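Local coordinates for protein laccase (Botrytis aclada, PDB 3SQR) that oxidises phenolic substrates with dioxygen as a multicopper laccase, reducing the oxygen to water and probably serving lignin breakdown and detoxification of lignin products, at residues A[404-409]-A[433-438]; A[451-456]-A[522-527]. One frame throughout, in Å; residues are numbered along the deposited sequence. Where two conformers were deposited one is given.

Interaction 1: residues A[404-409]-A[433-438]; sequences WTINSS and EYNVVA. With NAG (2-acetamido-2-deoxy-beta-D-glucopyranose), chain I.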
loop_
_atom_site.group_PDB
_atom_site.type_symbol
_atom_site.label_atom_id
_atom_site.label_comp_id
_atom_site.label_asym_id
_atom_site.label_seq_id
_atom_site.Cartn_x
_atom_site.Cartn_y
_atom_site.Cartn_z
ATOM N N TRP A 404 3.814 -18.251 7.251
ATOM C CA TRP A 404 4.682 -18.211 6.078
ATOM C C TRP A 404 6.131 -18.108 6.543
ATOM O O TRP A 404 6.413 -17.426 7.548
ATOM C CB TRP A 404 4.348 -16.998 5.184
ATOM C CG TRP A 404 2.937 -16.939 4.750
ATOM C CD1 TRP A 404 1.945 -16.277 5.373
ATOM C CD2 TRP A 404 2.328 -17.655 3.666
ATOM N NE1 TRP A 404 0.762 -16.473 4.714
ATOM C CE2 TRP A 404 0.957 -17.318 3.666
ATOM C CE3 TRP A 404 2.806 -18.562 2.707
ATOM C CZ2 TRP A 404 0.057 -17.841 2.771
ATOM C CZ3 TRP A 404 1.894 -19.070 1.788
ATOM C CH2 TRP A 404 0.537 -18.710 1.828
ATOM N N THR A 405 7.057 -18.667 5.765
ATOM C CA THR A 405 8.433 -18.581 6.094
ATOM C C THR A 405 9.215 -18.080 4.905
ATOM O O THR A 405 8.847 -18.260 3.768
ATOM C CB THR A 405 8.992 -19.972 6.540
ATOM O OG1 THR A 405 8.823 -20.856 5.425
ATOM C CG2 THR A 405 8.246 -20.511 7.808
ATOM N N ILE A 406 10.297 -17.393 5.233
ATOM C CA ILE A 406 11.294 -16.914 4.294
ATOM C C ILE A 406 12.599 -17.554 4.722
ATOM O O ILE A 406 13.103 -17.314 5.835
ATOM C CB ILE A 406 11.461 -15.427 4.430
ATOM C CG1 ILE A 406 10.076 -14.759 4.376
ATOM C CG2 ILE A 406 12.389 -14.913 3.295
ATOM C CD1 ILE A 406 9.728 -14.244 3.039
ATOM N N ASN A 407 13.123 -18.374 3.841
ATOM C CA ASN A 407 14.211 -19.281 4.157
ATOM C C ASN A 407 14.046 -19.896 5.504
ATOM O O ASN A 407 14.917 -19.812 6.381
ATOM C CB ASN A 407 15.521 -18.524 4.038
ATOM C CG ASN A 407 16.015 -18.542 2.663
ATOM O OD1 ASN A 407 15.269 -18.319 1.729
ATOM N ND2 ASN A 407 17.299 -18.801 2.508
ATOM N N SER A 408 12.886 -20.517 5.660
ATOM C CA SER A 408 12.522 -21.290 6.840
ATOM C C SER A 408 12.205 -20.552 8.067
ATOM O O SER A 408 11.879 -21.187 9.054
ATOM C CB SER A 408 13.544 -22.422 7.112
ATOM O OG SER A 408 13.991 -22.940 5.853
ATOM N N SER A 409 12.157 -19.211 8.037
ATOM C CA SER A 409 11.893 -18.452 9.240
ATOM C C SER A 409 10.667 -17.544 9.030
ATOM O O SER A 409 10.597 -16.798 8.078
ATOM C CB SER A 409 13.108 -17.589 9.607
ATOM O OG SER A 409 12.804 -16.743 10.677
ATOM N N GLU A 433 14.275 -14.627 13.850
ATOM C CA GLU A 433 12.896 -14.366 13.406
ATOM C C GLU A 433 12.640 -12.923 13.005
ATOM O O GLU A 433 11.530 -12.581 12.616
ATOM C CB GLU A 433 11.927 -14.816 14.469
ATOM C CG GLU A 433 11.995 -14.036 15.752
ATOM C CD GLU A 433 13.080 -14.497 16.817
ATOM O OE1 GLU A 433 14.014 -15.340 16.581
ATOM O OE2 GLU A 433 12.948 -13.936 17.914
ATOM N N TYR A 434 13.654 -12.065 13.090
ATOM C CA TYR A 434 13.569 -10.746 12.526
ATOM C C TYR A 434 13.823 -10.817 11.023
ATOM O O TYR A 434 13.653 -9.791 10.327
ATOM C CB TYR A 434 14.553 -9.789 13.256
ATOM C CG TYR A 434 13.955 -9.107 14.445
ATOM C CD1 TYR A 434 13.203 -9.813 15.372
ATOM C CD2 TYR A 434 14.098 -7.724 14.660
ATOM C CE1 TYR A 434 12.672 -9.222 16.406
ATOM C CE2 TYR A 434 13.522 -7.122 15.700
ATOM C CZ TYR A 434 12.818 -7.890 16.617
ATOM O OH TYR A 434 12.211 -7.339 17.754
ATOM N N ASN A 435 14.252 -11.984 10.490
ATOM C CA ASN A 435 14.500 -12.163 9.069
ATOM C C ASN A 435 15.347 -11.051 8.425
ATOM O O ASN A 435 15.083 -10.570 7.290
ATOM C CB ASN A 435 13.181 -12.372 8.347
ATOM C CG ASN A 435 12.552 -13.675 8.688
ATOM O OD1 ASN A 435 13.113 -14.457 9.469
ATOM N ND2 ASN A 435 11.398 -13.950 8.099
ATOM N N VAL A 436 16.450 -10.698 9.091
ATOM C CA VAL A 436 17.294 -9.598 8.624
ATOM C C VAL A 436 18.195 -10.060 7.506
ATOM O O VAL A 436 18.906 -11.052 7.622
ATOM C CB VAL A 436 18.130 -8.909 9.746
ATOM C CG1 VAL A 436 19.141 -7.944 9.138
ATOM C CG2 VAL A 436 17.225 -8.214 10.706
ATOM N N VAL A 437 18.195 -9.332 6.414
ATOM C CA VAL A 437 19.250 -9.451 5.439
ATOM C C VAL A 437 20.064 -8.169 5.557
ATOM O O VAL A 437 19.541 -7.051 5.384
ATOM C CB VAL A 437 18.721 -9.542 4.032
ATOM C CG1 VAL A 437 19.836 -9.432 3.011
ATOM C CG2 VAL A 437 17.879 -10.807 3.830
ATOM N N ALA A 438 21.361 -8.323 5.793
ATOM C CA ALA A 438 22.252 -7.168 5.878
ATOM C C ALA A 438 22.704 -6.776 4.488
ATOM O O ALA A 438 23.100 -7.627 3.698
ATOM C CB ALA A 438 23.520 -7.477 6.801
HETATM C C1 NAG I . 17.882 -18.897 1.202
HETATM C C2 NAG I . 19.258 -18.264 1.049
HETATM C C3 NAG I . 19.792 -18.577 -0.340
HETATM C C4 NAG I . 19.772 -20.070 -0.599
HETATM C C5 NAG I . 18.326 -20.548 -0.469
HETATM C C6 NAG I . 18.194 -22.053 -0.765
HETATM C C7 NAG I . 19.792 -16.209 2.324
HETATM C C8 NAG I . 19.770 -14.701 2.396
HETATM N N2 NAG I . 19.283 -16.794 1.252
HETATM O O3 NAG I . 21.102 -18.084 -0.376
HETATM O O4 NAG I . 20.206 -20.305 -1.921
HETATM O O5 NAG I . 17.963 -20.288 0.879
HETATM O O6 NAG I . 19.014 -22.723 0.170
HETATM O O7 NAG I . 20.275 -16.834 3.262
#
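A type I' beta turn running from I406 to S409, at the end of edge strand 402-406, meets N435 where the chain leaves a short 3-10 segment and enters strand 436-439. The carboxamide of N435 lies against S409 and makes two bonds with that one residue. S409 OG gives its proton to N435 OD1 at 2.6 Å, in the carbonyl plane and on a lone pair. Beside it, N435 ND2 donates to the backbone oxygen S409 O at 3.0 Å, with an N-H...O angle of 156°; here the donor stands above the carbonyl plane, 55° out of it. I406 N reaches S409 O from the opposite face at 2.9 Å, closing the turn together with the bond of 3.1 Å from S409 N to I406 O. One carbonyl is thus gripped by two donors, one from the turn and one from the facing segment.

The serine hydroxyl is anti to its own backbone nitrogen (chi1 173°), which carries it across to the amide oxygen and within 3.6 Å of E433 CA. N435 ND2 also bonds A537 O, so both ends of the carboxamide are engaged and its rotation is fixed. I406 packs its CB against the amide nitrogen, N435 ND2, at 4.0 Å, the two side chains crossing at a slant while the end of the isoleucine leads away.

At the outer corner of the turn, N407 ND2 is linked covalently to C1 of an N-acetylglucosamine, and N407 OD1 accepts from Q393 N on the neighbouring strand. A side-chain amide bridging a tight turn to the start of a strand here ties together the two sheets of a cupredoxin-like domain, at a glycosylated edge.

Interaction 2: residues A[451-456]-A[522-527]; sequences YVIEDL and WLLHCH. With CU (copper (II) ion), chain E; CU (copper (II) ion), chain F; CU (copper (II) ion), chain D.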
loop_
_atom_site.group_PDB
_atom_site.type_symbol
_atom_site.label_atom_id
_atom_site.label_comp_id
_atom_site.label_asym_id
_atom_site.label_seq_id
_atom_site.Cartn_x
_atom_site.Cartn_y
_atom_site.Cartn_z
ATOM N N TYR A 451 17.112 -8.613 -5.331
ATOM C CA TYR A 451 16.525 -9.460 -4.342
ATOM C C TYR A 451 15.527 -10.317 -5.085
ATOM O O TYR A 451 14.616 -9.810 -5.775
ATOM C CB TYR A 451 15.805 -8.639 -3.263
ATOM C CG TYR A 451 15.100 -9.463 -2.248
ATOM C CD1 TYR A 451 15.793 -10.168 -1.280
ATOM C CD2 TYR A 451 13.704 -9.522 -2.217
ATOM C CE1 TYR A 451 15.137 -10.895 -0.331
ATOM C CE2 TYR A 451 13.055 -10.273 -1.274
ATOM C CZ TYR A 451 13.767 -10.951 -0.328
ATOM O OH TYR A 451 13.092 -11.700 0.616
ATOM N N VAL A 452 15.739 -11.624 -5.012
ATOM C CA VAL A 452 14.867 -12.578 -5.695
ATOM C C VAL A 452 14.078 -13.282 -4.608
ATOM O O VAL A 452 14.626 -13.887 -3.735
ATOM C CB VAL A 452 15.652 -13.660 -6.541
ATOM C CG1 VAL A 452 14.645 -14.662 -7.151
ATOM C CG2 VAL A 452 16.408 -13.033 -7.708
ATOM N N ILE A 453 12.760 -13.217 -4.706
ATOM C CA ILE A 453 11.944 -13.911 -3.767
ATOM C C ILE A 453 11.143 -14.932 -4.585
ATOM O O ILE A 453 10.548 -14.617 -5.612
ATOM C CB ILE A 453 11.031 -12.968 -2.951
ATOM C CG1 ILE A 453 10.243 -13.792 -1.926
ATOM C CG2 ILE A 453 10.183 -12.077 -3.871
ATOM C CD1 ILE A 453 9.569 -12.964 -0.840
ATOM N N GLU A 454 11.251 -16.164 -4.142
ATOM C CA GLU A 454 10.680 -17.318 -4.805
ATOM C C GLU A 454 9.514 -17.849 -4.063
ATOM O O GLU A 454 9.530 -17.988 -2.833
ATOM C CB GLU A 454 11.711 -18.441 -4.859
ATOM C CG GLU A 454 12.951 -18.105 -5.597
ATOM C CD GLU A 454 13.837 -19.335 -5.661
ATOM O OE1 GLU A 454 13.316 -20.396 -6.069
ATOM O OE2 GLU A 454 15.015 -19.215 -5.259
ATOM N N ASP A 455 8.494 -18.183 -4.798
ATOM C CA ASP A 455 7.355 -18.871 -4.186
ATOM C C ASP A 455 7.566 -20.375 -4.253
ATOM O O ASP A 455 7.295 -20.953 -5.286
ATOM C CB ASP A 455 6.077 -18.530 -4.954
ATOM C CG ASP A 455 4.796 -19.162 -4.301
ATOM O OD1 ASP A 455 4.965 -19.785 -3.266
ATOM O OD2 ASP A 455 3.687 -19.038 -4.847
ATOM N N LEU A 456 7.907 -20.998 -3.140
ATOM C CA LEU A 456 8.079 -22.447 -3.067
ATOM C C LEU A 456 6.953 -23.012 -2.237
ATOM O O LEU A 456 7.093 -24.086 -1.678
ATOM C CB LEU A 456 9.443 -22.824 -2.444
ATOM C CG LEU A 456 10.724 -22.331 -3.154
ATOM C CD1 LEU A 456 11.973 -23.096 -2.647
ATOM C CD2 LEU A 456 10.668 -22.414 -4.669
ATOM N N TRP A 522 14.585 -1.735 6.627
ATOM C CA TRP A 522 13.481 -1.680 5.674
ATOM C C TRP A 522 12.719 -2.985 5.563
ATOM O O TRP A 522 13.246 -3.986 5.120
ATOM C CB TRP A 522 14.031 -1.239 4.327
ATOM C CG TRP A 522 14.771 0.019 4.436
ATOM C CD1 TRP A 522 16.092 0.246 4.132
ATOM C CD2 TRP A 522 14.270 1.259 4.895
ATOM N NE1 TRP A 522 16.424 1.495 4.369
ATOM C CE2 TRP A 522 15.343 2.188 4.807
ATOM C CE3 TRP A 522 13.020 1.723 5.275
ATOM C CZ2 TRP A 522 15.204 3.514 5.120
ATOM C CZ3 TRP A 522 12.881 3.073 5.608
ATOM C CH2 TRP A 522 13.984 3.950 5.549
ATOM N N LEU A 523 11.484 -2.939 5.956
ATOM C CA LEU A 523 10.604 -4.086 5.901
ATOM C C LEU A 523 10.253 -4.435 4.440
ATOM O O LEU A 523 10.083 -3.541 3.596
ATOM C CB LEU A 523 9.331 -3.808 6.681
ATOM C CG LEU A 523 8.370 -4.993 6.851
ATOM C CD1 LEU A 523 9.059 -6.083 7.758
ATOM C CD2 LEU A 523 7.062 -4.547 7.442
ATOM N N LEU A 524 10.189 -5.721 4.133
ATOM C CA LEU A 524 9.642 -6.168 2.866
ATOM C C LEU A 524 8.658 -7.275 3.232
ATOM O O LEU A 524 8.960 -8.128 4.034
ATOM C CB LEU A 524 10.727 -6.723 1.950
ATOM C CG LEU A 524 10.187 -7.409 0.681
ATOM C CD1 LEU A 524 11.123 -7.150 -0.494
ATOM C CD2 LEU A 524 9.943 -8.921 0.956
ATOM N N HIS A 525 7.453 -7.211 2.691
ATOM C CA HIS A 525 6.438 -8.122 3.098
ATOM C C HIS A 525 5.342 -8.227 2.092
ATOM O O HIS A 525 5.180 -7.340 1.256
ATOM C CB HIS A 525 5.837 -7.683 4.426
ATOM C CG HIS A 525 5.115 -6.387 4.354
ATOM N ND1 HIS A 525 3.741 -6.297 4.313
ATOM C CD2 HIS A 525 5.582 -5.118 4.291
ATOM C CE1 HIS A 525 3.394 -5.023 4.285
ATOM N NE2 HIS A 525 4.493 -4.289 4.235
ATOM N N CYS A 526 4.632 -9.348 2.153
ATOM C CA CYS A 526 3.356 -9.466 1.456
ATOM C C CYS A 526 2.360 -8.503 2.114
ATOM O O CYS A 526 2.276 -8.426 3.362
ATOM C CB CYS A 526 2.821 -10.891 1.559
ATOM S SG CYS A 526 1.296 -11.007 0.708
ATOM N N HIS A 527 1.625 -7.771 1.291
ATOM C CA HIS A 527 0.683 -6.770 1.760
ATOM C C HIS A 527 -0.711 -7.349 1.963
ATOM O O HIS A 527 -1.656 -6.610 2.362
ATOM C CB HIS A 527 0.596 -5.572 0.761
ATOM C CG HIS A 527 0.472 -4.231 1.428
ATOM N ND1 HIS A 527 -0.587 -3.923 2.237
ATOM C CD2 HIS A 527 1.255 -3.110 1.381
ATOM C CE1 HIS A 527 -0.451 -2.683 2.678
ATOM N NE2 HIS A 527 0.668 -2.165 2.195
HETATM CU CU CU E . 4.722 -2.360 4.683
HETATM CU CU CU F . 1.212 -0.196 2.651
HETATM CU CU CU D . 0.811 -13.182 0.526
HETATM O O HOH W 1 2.845 -1.595 4.177
#
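L524 reaches across to Y451 and I453 with both of its methyl groups. It has the most surface buried here, and Y451 comes next. Its CD1 lies 3.8 Å from Y451 CE2 and almost as near Y451 CD2, so the methyl meets the CD2-CE2 bond of the phenol ring obliquely. L524 CD2 lies between the two partners, 4.1 Å from Y451 CE2 and more loosely 4.4 Å from I453 CD1. Both Y451 and L524 hold CG anti to the backbone nitrogen (chi1 176° and 171°), which sends each side chain out across the gap; the nearest CA atoms, those of I453 and L524, are still 10.5 Å apart. The contacts between the segments are all apolar, with no hydrogen bond across. The phenol oxygen, Y451 OH, is satisfied beyond them by E392 OE1.

Strand 448-455 belongs to one sheet and strand 520-526 to the other of a cupredoxin-like beta sandwich, the fold of multicopper oxidases, and these residues fill the interior between the sheets. M538 and I512 add to the same core, each touching both Y451 and L524.

Beyond L524 comes the His-Cys-His motif of the family. H525 NE2 binds one copper at 2.0 Å and H527 NE2 another at 2.1 Å, consistent with the type 3 pair, while C526 SG binds a third at 2.2 Å alongside H463 and H531, probably the type 1 site. H525 ND1 donates to C526 O at 2.8 Å, from well above the carbonyl plane, and this bond helps set the turn of the imidazole whose other nitrogen holds the metal.

Interactions 1 and 2 sit in the same cupredoxin-like domain with centres about 10 Å apart, and they meet through I406. In one of its two conformers, its CD1 packs at 4.1 Å on I453 CD1, and its CG2 lies 4.2 Å from Y451 OH, so the start of the glycosylated turn borders the core between the sheets. Both contacts span the same two sheets: 404-409 and 451-456 come from one, 433-438 and 522-527 from the other. Interaction 2 carries copper ligands; in interaction 1 the I406 side chain is about 8 Å from those of H525 and C526 and about 9 Å from the copper bound by C526, and the W404 ring meets those of H463 and H531.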